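Long-range contacts in uncharacterized protein (Legionella longbeachae NSW150, PDB 4JZA), which probably dephosphorylates phosphoinositide lipids as a 3-phosphatase (EC 3.1.3.64), which would let the bacterium act on lipid metabolism in its host: residues L196-F204 with K280-L288; R343-Y351 with R393-E404. All coordinates share one frame; numbering follows the deposited sequence.

Overall arrangement
The two contacts follow one another along the chain: contact 1 closes at residue 288 before contact 2 opens at 343. Contact 1 packs segment 196-204, which belongs to the phosphoinositide phosphatase insertion domain, against helix 274-288; its centre is about 33 Å from the centre of the chain. Contact 2 lies deeper, its centre about 17 Å from the centre of the chain, where a loop leading into strand 352-359 of the large mixed sheet rests on helix 388-402. The centres of contact 1 and contact 2 are about 30 Å apart. The nearest atoms of contact 1 and contact 2 are about 11 Å apart, so the two do not touch. One contact thus joins helices of a helical region, the other part of the alpha/beta body.

Contact 1 (L196-F204 with K280-L288); sequences LEEYQHAYF and KLTQFKKFL
Phe284 reaches from helix 274-288 into a pocket formed by Tyr199, Gln200, Tyr203 and Phe204 of helix 198-206, a knob-into-hole arrangement that packs segment 196-204 of the phosphoinositide phosphatase insertion domain against helix 274-288. The short helical segments cross at -57° with their axes 11.5 Å apart, a spacing filled by large aromatic side chains.

The tight side is an aromatic cluster. With CG of Phe284 anti to its backbone N (chi1 -167°), the ring is thrust across the interface. Its edge points at a face of Tyr203, where CE2 of Phe284 lies 3.7 Å from CD2 of Tyr203. This T-shaped pair is followed by a second in which the roles are exchanged, Tyr199 turning its edge to the face of Phe284 with ring centroids 5.9 Å apart. Phe204 closes the pocket, its CE2 lying 3.7 Å from CZ of Phe284, and it also meets the methyl CD2 of Leu288. The cluster continues into helix 214-234, since Phe221 makes another edge-to-face pair with Phe284, while the Tyr203 hydroxyl is hydrogen-bonded to OD1 of Asp220.

The N-terminal end of helix 198-206 is looser and nearer solvent. Glu197, at the N-cap position, is exposed, and the Glu197 and Lys280 side chains cross at about a right angle. Their opposite charges may attract, although OE1 of Glu197 and NZ of Lys280 remain 4.7 Å apart, too far for a salt bridge. Phe287, partly exposed, is met at CZ by CD2 of Leu196, 3.8 Å away. Gln200 lies between the two phenylalanines: its OE1 is 3.1 Å from CD1 of Phe284 and also sits over one face of Phe287, displaced toward the ring's rim.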
loop_
_atom_site.group_PDB
_atom_site.type_symbol
_atom_site.label_atom_id
_atom_site.label_comp_id
_atom_site.label_asym_id
_atom_site.label_seq_id
_atom_site.Cartn_x
_atom_site.Cartn_y
_atom_site.Cartn_z
ATOM N N LEU A 196 -14.819 12.101 16.540
ATOM C CA LEU A 196 -15.180 13.509 16.484
ATOM C C LEU A 196 -15.539 14.011 15.112
ATOM O O LEU A 196 -15.036 13.508 14.116
ATOM C CB LEU A 196 -14.027 14.373 17.021
ATOM C CG LEU A 196 -13.562 14.108 18.463
ATOM C CD1 LEU A 196 -12.498 15.115 18.862
ATOM C CD2 LEU A 196 -14.733 14.208 19.419
ATOM N N GLU A 197 -16.377 15.046 15.078
ATOM C CA GLU A 197 -16.591 15.828 13.868
ATOM C C GLU A 197 -15.408 16.751 13.555
ATOM O O GLU A 197 -14.623 17.095 14.431
ATOM C CB GLU A 197 -17.848 16.665 14.015
ATOM C CG GLU A 197 -19.148 15.873 14.000
ATOM C CD GLU A 197 -20.374 16.777 13.981
ATOM O OE1 GLU A 197 -20.464 17.686 13.108
ATOM O OE2 GLU A 197 -21.247 16.598 14.858
ATOM N N GLU A 198 -15.297 17.197 12.314
ATOM C CA GLU A 198 -14.083 17.886 11.893
ATOM C C GLU A 198 -13.771 19.053 12.811
ATOM O O GLU A 198 -12.623 19.217 13.186
ATOM C CB GLU A 198 -14.115 18.329 10.399
ATOM C CG GLU A 198 -12.769 18.873 9.866
ATOM C CD GLU A 198 -12.768 19.334 8.378
ATOM O OE1 GLU A 198 -11.857 20.131 7.973
ATOM O OE2 GLU A 198 -13.661 18.911 7.603
ATOM N N TYR A 199 -14.752 19.880 13.168
ATOM C CA TYR A 199 -14.431 21.108 13.958
ATOM C C TYR A 199 -13.937 20.752 15.363
ATOM O O TYR A 199 -13.111 21.444 15.962
ATOM C CB TYR A 199 -15.606 22.117 14.004
ATOM C CG TYR A 199 -16.736 21.679 14.877
ATOM C CD1 TYR A 199 -17.602 20.710 14.448
ATOM C CD2 TYR A 199 -16.933 22.225 16.163
ATOM C CE1 TYR A 199 -18.652 20.271 15.245
ATOM C CE2 TYR A 199 -17.992 21.799 16.961
ATOM C CZ TYR A 199 -18.862 20.813 16.483
ATOM O OH TYR A 199 -19.938 20.296 17.184
ATOM N N GLN A 200 -14.431 19.648 15.878
ATOM C CA GLN A 200 -14.073 19.258 17.223
ATOM C C GLN A 200 -12.676 18.684 17.191
ATOM O O GLN A 200 -11.890 18.930 18.092
ATOM C CB GLN A 200 -15.074 18.242 17.790
ATOM C CG GLN A 200 -16.514 18.751 17.927
ATOM C CD GLN A 200 -17.469 17.655 18.395
ATOM O OE1 GLN A 200 -17.512 17.324 19.556
ATOM N NE2 GLN A 200 -18.202 17.083 17.491
ATOM N N HIS A 201 -12.375 17.919 16.142
ATOM C CA HIS A 201 -11.018 17.402 15.900
ATOM C C HIS A 201 -10.028 18.561 15.838
ATOM O O HIS A 201 -8.927 18.460 16.413
ATOM C CB HIS A 201 -10.952 16.601 14.585
ATOM C CG HIS A 201 -9.852 15.573 14.530
ATOM N ND1 HIS A 201 -9.904 14.381 15.220
ATOM C CD2 HIS A 201 -8.692 15.540 13.836
ATOM C CE1 HIS A 201 -8.831 13.656 14.952
ATOM N NE2 HIS A 201 -8.072 14.346 14.127
ATOM N N ALA A 202 -10.399 19.653 15.172
ATOM C CA ALA A 202 -9.500 20.776 15.131
ATOM C C ALA A 202 -9.298 21.369 16.537
ATOM O O ALA A 202 -8.162 21.782 16.896
ATOM C CB ALA A 202 -9.990 21.841 14.182
ATOM N N TYR A 203 -10.378 21.411 17.330
ATOM C CA TYR A 203 -10.305 21.997 18.678
ATOM C C TYR A 203 -9.216 21.309 19.489
ATOM O O TYR A 203 -8.275 21.940 19.912
ATOM C CB TYR A 203 -11.654 21.929 19.417
ATOM C CG TYR A 203 -11.653 22.623 20.766
ATOM C CD1 TYR A 203 -11.796 23.989 20.841
ATOM C CD2 TYR A 203 -11.524 21.941 21.933
ATOM C CE1 TYR A 203 -11.806 24.666 22.033
ATOM C CE2 TYR A 203 -11.512 22.610 23.147
ATOM C CZ TYR A 203 -11.666 23.981 23.193
ATOM O OH TYR A 203 -11.651 24.718 24.371
ATOM N N PHE A 204 -9.323 20.006 19.654
ATOM C CA PHE A 204 -8.411 19.288 20.529
ATOM C C PHE A 204 -7.019 19.170 19.933
ATOM O O PHE A 204 -6.029 19.211 20.651
ATOM C CB PHE A 204 -8.962 17.888 20.855
ATOM C CG PHE A 204 -10.153 17.891 21.775
ATOM C CD1 PHE A 204 -10.007 18.168 23.125
ATOM C CD2 PHE A 204 -11.425 17.601 21.301
ATOM C CE1 PHE A 204 -11.114 18.171 23.974
ATOM C CE2 PHE A 204 -12.530 17.587 22.142
ATOM C CZ PHE A 204 -12.378 17.876 23.475
ATOM N N LYS A 280 -23.966 24.082 16.256
ATOM C CA LYS A 280 -22.820 23.218 16.507
ATOM C C LYS A 280 -22.073 23.643 17.758
ATOM O O LYS A 280 -21.596 22.812 18.516
ATOM C CB LYS A 280 -21.886 23.214 15.294
ATOM C CG LYS A 280 -22.327 22.219 14.240
ATOM C CD LYS A 280 -21.601 22.426 12.926
ATOM C CE LYS A 280 -21.994 21.334 11.951
ATOM N NZ LYS A 280 -21.390 21.607 10.621
ATOM N N LEU A 281 -21.957 24.946 17.959
ATOM C CA LEU A 281 -21.363 25.457 19.174
ATOM C C LEU A 281 -22.076 24.921 20.421
ATOM O O LEU A 281 -21.409 24.396 21.311
ATOM C CB LEU A 281 -21.327 27.000 19.165
ATOM C CG LEU A 281 -20.364 27.616 18.159
ATOM C CD1 LEU A 281 -20.444 29.134 18.242
ATOM C CD2 LEU A 281 -18.936 27.149 18.420
ATOM N N THR A 282 -23.406 25.049 20.506
ATOM C CA THR A 282 -24.090 24.665 21.757
ATOM C C THR A 282 -24.137 23.132 21.881
ATOM O O THR A 282 -24.285 22.580 22.958
ATOM C CB THR A 282 -25.474 25.369 21.990
ATOM O OG1 THR A 282 -26.338 25.140 20.871
ATOM C CG2 THR A 282 -25.301 26.949 22.299
ATOM N N GLN A 283 -23.927 22.465 20.765
ATOM C CA GLN A 283 -23.772 21.016 20.733
ATOM C C GLN A 283 -22.391 20.510 21.205
ATOM O O GLN A 283 -22.278 19.389 21.699
ATOM C CB GLN A 283 -24.010 20.604 19.302
ATOM C CG GLN A 283 -23.870 19.138 18.978
ATOM C CD GLN A 283 -23.890 18.963 17.479
ATOM O OE1 GLN A 283 -22.845 18.711 16.857
ATOM N NE2 GLN A 283 -25.062 19.221 16.870
ATOM N N PHE A 284 -21.350 21.334 21.053
ATOM C CA PHE A 284 -20.013 21.029 21.589
ATOM C C PHE A 284 -19.957 21.274 23.109
ATOM O O PHE A 284 -19.442 20.423 23.843
ATOM C CB PHE A 284 -18.907 21.820 20.841
ATOM C CG PHE A 284 -17.493 21.334 21.116
ATOM C CD1 PHE A 284 -17.197 19.969 21.222
ATOM C CD2 PHE A 284 -16.452 22.239 21.232
ATOM C CE1 PHE A 284 -15.912 19.519 21.470
ATOM C CE2 PHE A 284 -15.155 21.793 21.472
ATOM C CZ PHE A 284 -14.884 20.431 21.596
ATOM N N LYS A 285 -20.521 22.401 23.574
ATOM C CA LYS A 285 -20.707 22.696 25.026
ATOM C C LYS A 285 -21.321 21.502 25.720
ATOM O O LYS A 285 -20.851 21.078 26.775
ATOM C CB LYS A 285 -21.616 23.933 25.248
ATOM C CG LYS A 285 -21.754 24.445 26.690
ATOM C CD LYS A 285 -23.145 25.050 26.923
ATOM C CE LYS A 285 -23.269 26.016 28.121
ATOM N NZ LYS A 285 -22.082 26.882 28.371
ATOM N N LYS A 286 -22.367 20.964 25.097
ATOM C CA LYS A 286 -23.080 19.817 25.617
ATOM C C LYS A 286 -22.208 18.569 25.564
ATOM O O LYS A 286 -22.217 17.775 26.491
ATOM C CB LYS A 286 -24.375 19.601 24.838
ATOM C CG LYS A 286 -25.551 19.119 25.673
ATOM C CD LYS A 286 -25.746 17.600 25.624
ATOM C CE LYS A 286 -26.311 17.112 24.291
ATOM N NZ LYS A 286 -27.722 17.537 24.064
ATOM N N PHE A 287 -21.441 18.404 24.493
ATOM C CA PHE A 287 -20.555 17.246 24.386
ATOM C C PHE A 287 -19.544 17.195 25.534
ATOM O O PHE A 287 -19.346 16.155 26.166
ATOM C CB PHE A 287 -19.798 17.293 23.065
ATOM C CG PHE A 287 -18.744 16.215 22.911
ATOM C CD1 PHE A 287 -19.105 14.933 22.594
ATOM C CD2 PHE A 287 -17.377 16.508 23.071
ATOM C CE1 PHE A 287 -18.133 13.952 22.437
ATOM C CE2 PHE A 287 -16.406 15.535 22.925
ATOM C CZ PHE A 287 -16.781 14.255 22.593
ATOM N N LEU A 288 -18.928 18.344 25.808
ATOM C CA LEU A 288 -17.808 18.419 26.739
ATOM C C LEU A 288 -18.170 17.968 28.117
ATOM O O LEU A 288 -17.381 17.347 28.787
ATOM C CB LEU A 288 -17.268 19.850 26.806
ATOM C CG LEU A 288 -16.500 20.319 25.579
ATOM C CD1 LEU A 288 -16.107 21.808 25.702
ATOM C CD2 LEU A 288 -15.284 19.442 25.347
#

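Contact 2 (R343-Y351 with R393-E404)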
loop_
_atom_site.group_PDB
_atom_site.type_symbol
_atom_site.label_atom_id
_atom_site.label_comp_id
_atom_site.label_asym_id
_atom_site.label_seq_id
_atom_site.Cartn_x
_atom_site.Cartn_y
_atom_site.Cartn_z
ATOM N N ARG A 343 0.769 6.432 1.233
ATOM C CA ARG A 343 0.437 7.863 1.215
ATOM C C ARG A 343 -0.252 8.402 2.467
ATOM O O ARG A 343 -1.033 9.372 2.391
ATOM C CB ARG A 343 -0.365 8.121 -0.061
ATOM C CG ARG A 343 0.294 7.431 -1.245
ATOM C CD ARG A 343 1.616 8.117 -1.549
ATOM N NE ARG A 343 1.303 9.282 -2.344
ATOM C CZ ARG A 343 1.397 10.502 -1.926
ATOM N NH1 ARG A 343 1.897 10.751 -0.751
ATOM N NH2 ARG A 343 1.026 11.482 -2.703
ATOM N N THR A 344 0.046 7.762 3.611
ATOM C CA THR A 344 -0.510 8.119 4.900
ATOM C C THR A 344 0.408 9.028 5.752
ATOM O O THR A 344 -0.014 9.537 6.797
ATOM C CB THR A 344 -0.822 6.858 5.712
ATOM O OG1 THR A 344 0.328 6.027 5.790
ATOM C CG2 THR A 344 -1.909 6.089 5.074
ATOM N N LEU A 345 1.649 9.241 5.302
ATOM C CA LEU A 345 2.581 10.106 6.005
ATOM C C LEU A 345 2.904 11.282 5.084
ATOM O O LEU A 345 2.966 11.149 3.860
ATOM C CB LEU A 345 3.840 9.337 6.345
ATOM C CG LEU A 345 3.672 8.037 7.153
ATOM C CD1 LEU A 345 5.013 7.308 7.242
ATOM C CD2 LEU A 345 3.199 8.326 8.559
ATOM N N PRO A 346 3.102 12.466 5.668
ATOM C CA PRO A 346 3.175 13.678 4.872
ATOM C C PRO A 346 4.563 13.974 4.330
ATOM O O PRO A 346 5.125 15.005 4.596
ATOM C CB PRO A 346 2.714 14.752 5.860
ATOM C CG PRO A 346 3.154 14.252 7.178
ATOM C CD PRO A 346 3.117 12.753 7.115
ATOM N N LEU A 347 5.084 13.051 3.565
ATOM C CA LEU A 347 6.305 13.263 2.812
ATOM C C LEU A 347 6.250 12.431 1.557
ATOM O O LEU A 347 5.557 11.453 1.493
ATOM C CB LEU A 347 7.530 12.894 3.634
ATOM C CG LEU A 347 7.827 11.429 3.941
ATOM C CD1 LEU A 347 9.191 11.336 4.605
ATOM C CD2 LEU A 347 6.754 10.867 4.843
ATOM N N PRO A 348 6.955 12.827 0.538
ATOM C CA PRO A 348 6.747 12.260 -0.816
ATOM C C PRO A 348 7.186 10.843 -1.034
ATOM O O PRO A 348 8.235 10.390 -0.516
ATOM C CB PRO A 348 7.641 13.116 -1.710
ATOM C CG PRO A 348 8.041 14.279 -0.887
ATOM C CD PRO A 348 7.962 13.898 0.540
ATOM N N ALA A 349 6.416 10.180 -1.877
ATOM C CA ALA A 349 6.624 8.778 -2.112
ATOM C C ALA A 349 7.230 8.619 -3.436
ATOM O O ALA A 349 7.011 9.443 -4.331
ATOM C CB ALA A 349 5.322 8.012 -2.061
ATOM N N ASN A 350 7.989 7.536 -3.559
ATOM C CA ASN A 350 8.614 7.163 -4.806
ATOM C C ASN A 350 9.366 8.342 -5.377
ATOM O O ASN A 350 9.303 8.579 -6.582
ATOM C CB ASN A 350 7.554 6.637 -5.790
ATOM C CG ASN A 350 8.154 5.857 -6.956
ATOM O OD1 ASN A 350 9.335 5.437 -6.955
ATOM N ND2 ASN A 350 7.340 5.650 -7.969
ATOM N N TYR A 351 10.090 9.062 -4.506
ATOM C CA TYR A 351 10.738 10.311 -4.851
ATOM C C TYR A 351 12.142 10.064 -5.348
ATOM O O TYR A 351 12.939 9.442 -4.671
ATOM C CB TYR A 351 10.764 11.224 -3.644
ATOM C CG TYR A 351 11.418 12.606 -3.832
ATOM C CD1 TYR A 351 11.065 13.450 -4.904
ATOM C CD2 TYR A 351 12.338 13.097 -2.894
ATOM C CE1 TYR A 351 11.608 14.720 -5.041
ATOM C CE2 TYR A 351 12.882 14.368 -3.023
ATOM C CZ TYR A 351 12.527 15.184 -4.094
ATOM O OH TYR A 351 13.128 16.441 -4.225
ATOM N N ARG A 393 -1.545 19.560 4.817
ATOM C CA ARG A 393 -0.197 19.419 5.335
ATOM C C ARG A 393 0.538 18.482 4.379
ATOM O O ARG A 393 1.683 18.737 4.067
ATOM C CB ARG A 393 -0.199 18.884 6.770
ATOM C CG ARG A 393 1.108 18.308 7.272
ATOM C CD ARG A 393 2.168 19.353 7.380
ATOM N NE ARG A 393 3.449 18.705 7.636
ATOM C CZ ARG A 393 3.844 18.264 8.815
ATOM N NH1 ARG A 393 3.071 18.421 9.881
ATOM N NH2 ARG A 393 5.039 17.706 8.943
ATOM N N HIS A 394 -0.131 17.415 3.912
ATOM C CA HIS A 394 0.412 16.527 2.872
ATOM C C HIS A 394 0.758 17.242 1.548
ATOM O O HIS A 394 1.895 17.147 1.052
ATOM C CB HIS A 394 -0.551 15.365 2.604
ATOM C CG HIS A 394 -0.541 14.325 3.667
ATOM N ND1 HIS A 394 0.037 13.092 3.484
ATOM C CD2 HIS A 394 -1.009 14.336 4.936
ATOM C CE1 HIS A 394 -0.099 12.377 4.589
ATOM N NE2 HIS A 394 -0.722 13.111 5.490
ATOM N N SER A 395 -0.211 17.940 0.963
ATOM C CA SER A 395 0.054 18.587 -0.300
ATOM C C SER A 395 1.088 19.693 -0.160
ATOM O O SER A 395 2.032 19.780 -0.946
ATOM C CB SER A 395 -1.239 19.064 -0.954
ATOM O OG SER A 395 -1.863 20.071 -0.194
ATOM N N ASP A 396 0.983 20.507 0.879
ATOM C CA ASP A 396 1.963 21.603 1.059
ATOM C C ASP A 396 3.359 21.043 1.256
ATOM O O ASP A 396 4.315 21.431 0.578
ATOM C CB ASP A 396 1.671 22.484 2.305
ATOM C CG ASP A 396 0.405 23.367 2.193
ATOM O OD1 ASP A 396 -0.010 23.789 1.084
ATOM O OD2 ASP A 396 -0.156 23.650 3.278
ATOM N N SER A 397 3.474 20.170 2.244
ATOM C CA SER A 397 4.752 19.650 2.635
ATOM C C SER A 397 5.374 18.927 1.481
ATOM O O SER A 397 6.582 19.032 1.282
ATOM C CB SER A 397 4.660 18.734 3.875
ATOM O OG SER A 397 4.605 19.462 5.123
ATOM N N ASN A 398 4.560 18.218 0.703
ATOM C CA ASN A 398 5.068 17.455 -0.467
ATOM C C ASN A 398 5.443 18.369 -1.639
ATOM O O ASN A 398 6.488 18.211 -2.283
ATOM C CB ASN A 398 4.059 16.381 -0.936
ATOM C CG ASN A 398 4.029 15.167 -0.031
ATOM O OD1 ASN A 398 4.968 14.910 0.727
ATOM N ND2 ASN A 398 2.941 14.428 -0.086
ATOM N N LEU A 399 4.606 19.355 -1.899
ATOM C CA LEU A 399 4.970 20.341 -2.902
ATOM C C LEU A 399 6.320 21.014 -2.567
ATOM O O LEU A 399 7.163 21.114 -3.431
ATOM C CB LEU A 399 3.872 21.379 -3.040
ATOM C CG LEU A 399 4.146 22.509 -4.010
ATOM C CD1 LEU A 399 4.452 21.936 -5.412
ATOM C CD2 LEU A 399 2.916 23.433 -4.008
ATOM N N ALA A 400 6.518 21.458 -1.321
ATOM C CA ALA A 400 7.792 22.072 -0.905
ATOM C C ALA A 400 8.943 21.111 -1.094
ATOM O O ALA A 400 10.024 21.509 -1.486
ATOM C CB ALA A 400 7.745 22.530 0.554
ATOM N N LYS A 401 8.746 19.834 -0.807
ATOM C CA LYS A 401 9.893 18.955 -0.818
ATOM C C LYS A 401 10.332 18.689 -2.269
ATOM O O LYS A 401 11.505 18.536 -2.593
ATOM C CB LYS A 401 9.534 17.689 -0.117
ATOM C CG LYS A 401 10.695 16.760 -0.011
ATOM C CD LYS A 401 11.866 17.402 0.686
ATOM C CE LYS A 401 12.882 16.324 0.997
ATOM N NZ LYS A 401 14.099 16.881 1.673
ATOM N N VAL A 402 9.351 18.711 -3.134
ATOM C CA VAL A 402 9.491 18.322 -4.521
ATOM C C VAL A 402 10.051 19.517 -5.358
ATOM O O VAL A 402 10.643 19.353 -6.447
ATOM C CB VAL A 402 8.099 17.699 -4.948
ATOM C CG1 VAL A 402 7.520 18.245 -6.221
ATOM C CG2 VAL A 402 8.155 16.176 -4.926
HETATM N N MSE A 403 9.912 20.719 -4.813
HETATM C CA MSE A 403 10.521 21.902 -5.391
HETATM C C MSE A 403 11.877 22.176 -4.774
HETATM O O MSE A 403 12.522 23.175 -5.106
HETATM C CB MSE A 403 9.583 23.067 -5.143
HETATM C CG MSE A 403 8.247 22.861 -5.838
HETATM SE SE MSE A 403 8.477 23.082 -7.776
HETATM C CE MSE A 403 7.386 21.621 -8.475
ATOM N N GLU A 404 12.370 21.299 -3.907
ATOM C CA GLU A 404 13.577 21.642 -3.163
ATOM C C GLU A 404 14.766 21.971 -4.084
ATOM O O GLU A 404 15.559 22.776 -3.712
ATOM C CB GLU A 404 13.939 20.593 -2.078
ATOM C CG GLU A 404 14.594 19.291 -2.575
ATOM C CD GLU A 404 14.712 18.195 -1.496
ATOM O OE1 GLU A 404 14.993 18.540 -0.324
ATOM O OE2 GLU A 404 14.561 16.977 -1.808
HETATM O O HOH W 1 1.588 12.279 1.418
HETATM O O HOH W 2 -1.301 11.642 7.903
HETATM O O HOH W 3 13.359 18.918 -6.116
#
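Pro346 puts its CB over the face of the His394 imidazole, 3.7 Å from the ring centroid and only 4° off the ring normal, a CH-pi contact. Pro346 is the centre of an inverse gamma turn, a bend that brings this proline and then Pro348 onto helix 388-402. The imidazole edge is held by water: ND1 of His394 lies 2.7 Å from one molecule and NE2 lies 2.9 Å from another. The ND1 water also receives an N-H from ND2 of Asn398, donates to the carbonyl of Leu345 and is weakly bonded by NH1 of Arg343, so one water joins four groups of the loop and helix.

Asn398 runs antiparallel to the Pro348 side chain, its OD1 3.2 Å from CD of Pro348, and its ND2 has a further partner in the carbonyl of Ile378. Next to it, the Pro348 side chain stands about perpendicular to that of Lys401, the CG atoms of Pro348 and Lys401 3.7 Å apart.

At the far end, CG of Tyr351 is anti to the backbone N (chi1 -180°), which carries the ring toward Val402 and Glu404. CE1 of the ring meets the CG2 methyl of Val402 at 3.7 Å, and the Tyr351 OH donates to OE2 of Glu404 over 2.9 Å, arriving on the anti side of a carboxylate turned 29° from the ring. The other oxygen, OE1 of Glu404, forms a 2.7 Å salt bridge with NZ of Lys401, which is also bonded to the Tyr170 carbonyl; the two bonds, one to each oxygen, would restrain the carboxylate's rotation. The arrangement is that of a loop with two prolines, leading directly into strand 352-359 and packed on helix 388-402, in an alpha/beta fold built round a mixed sheet.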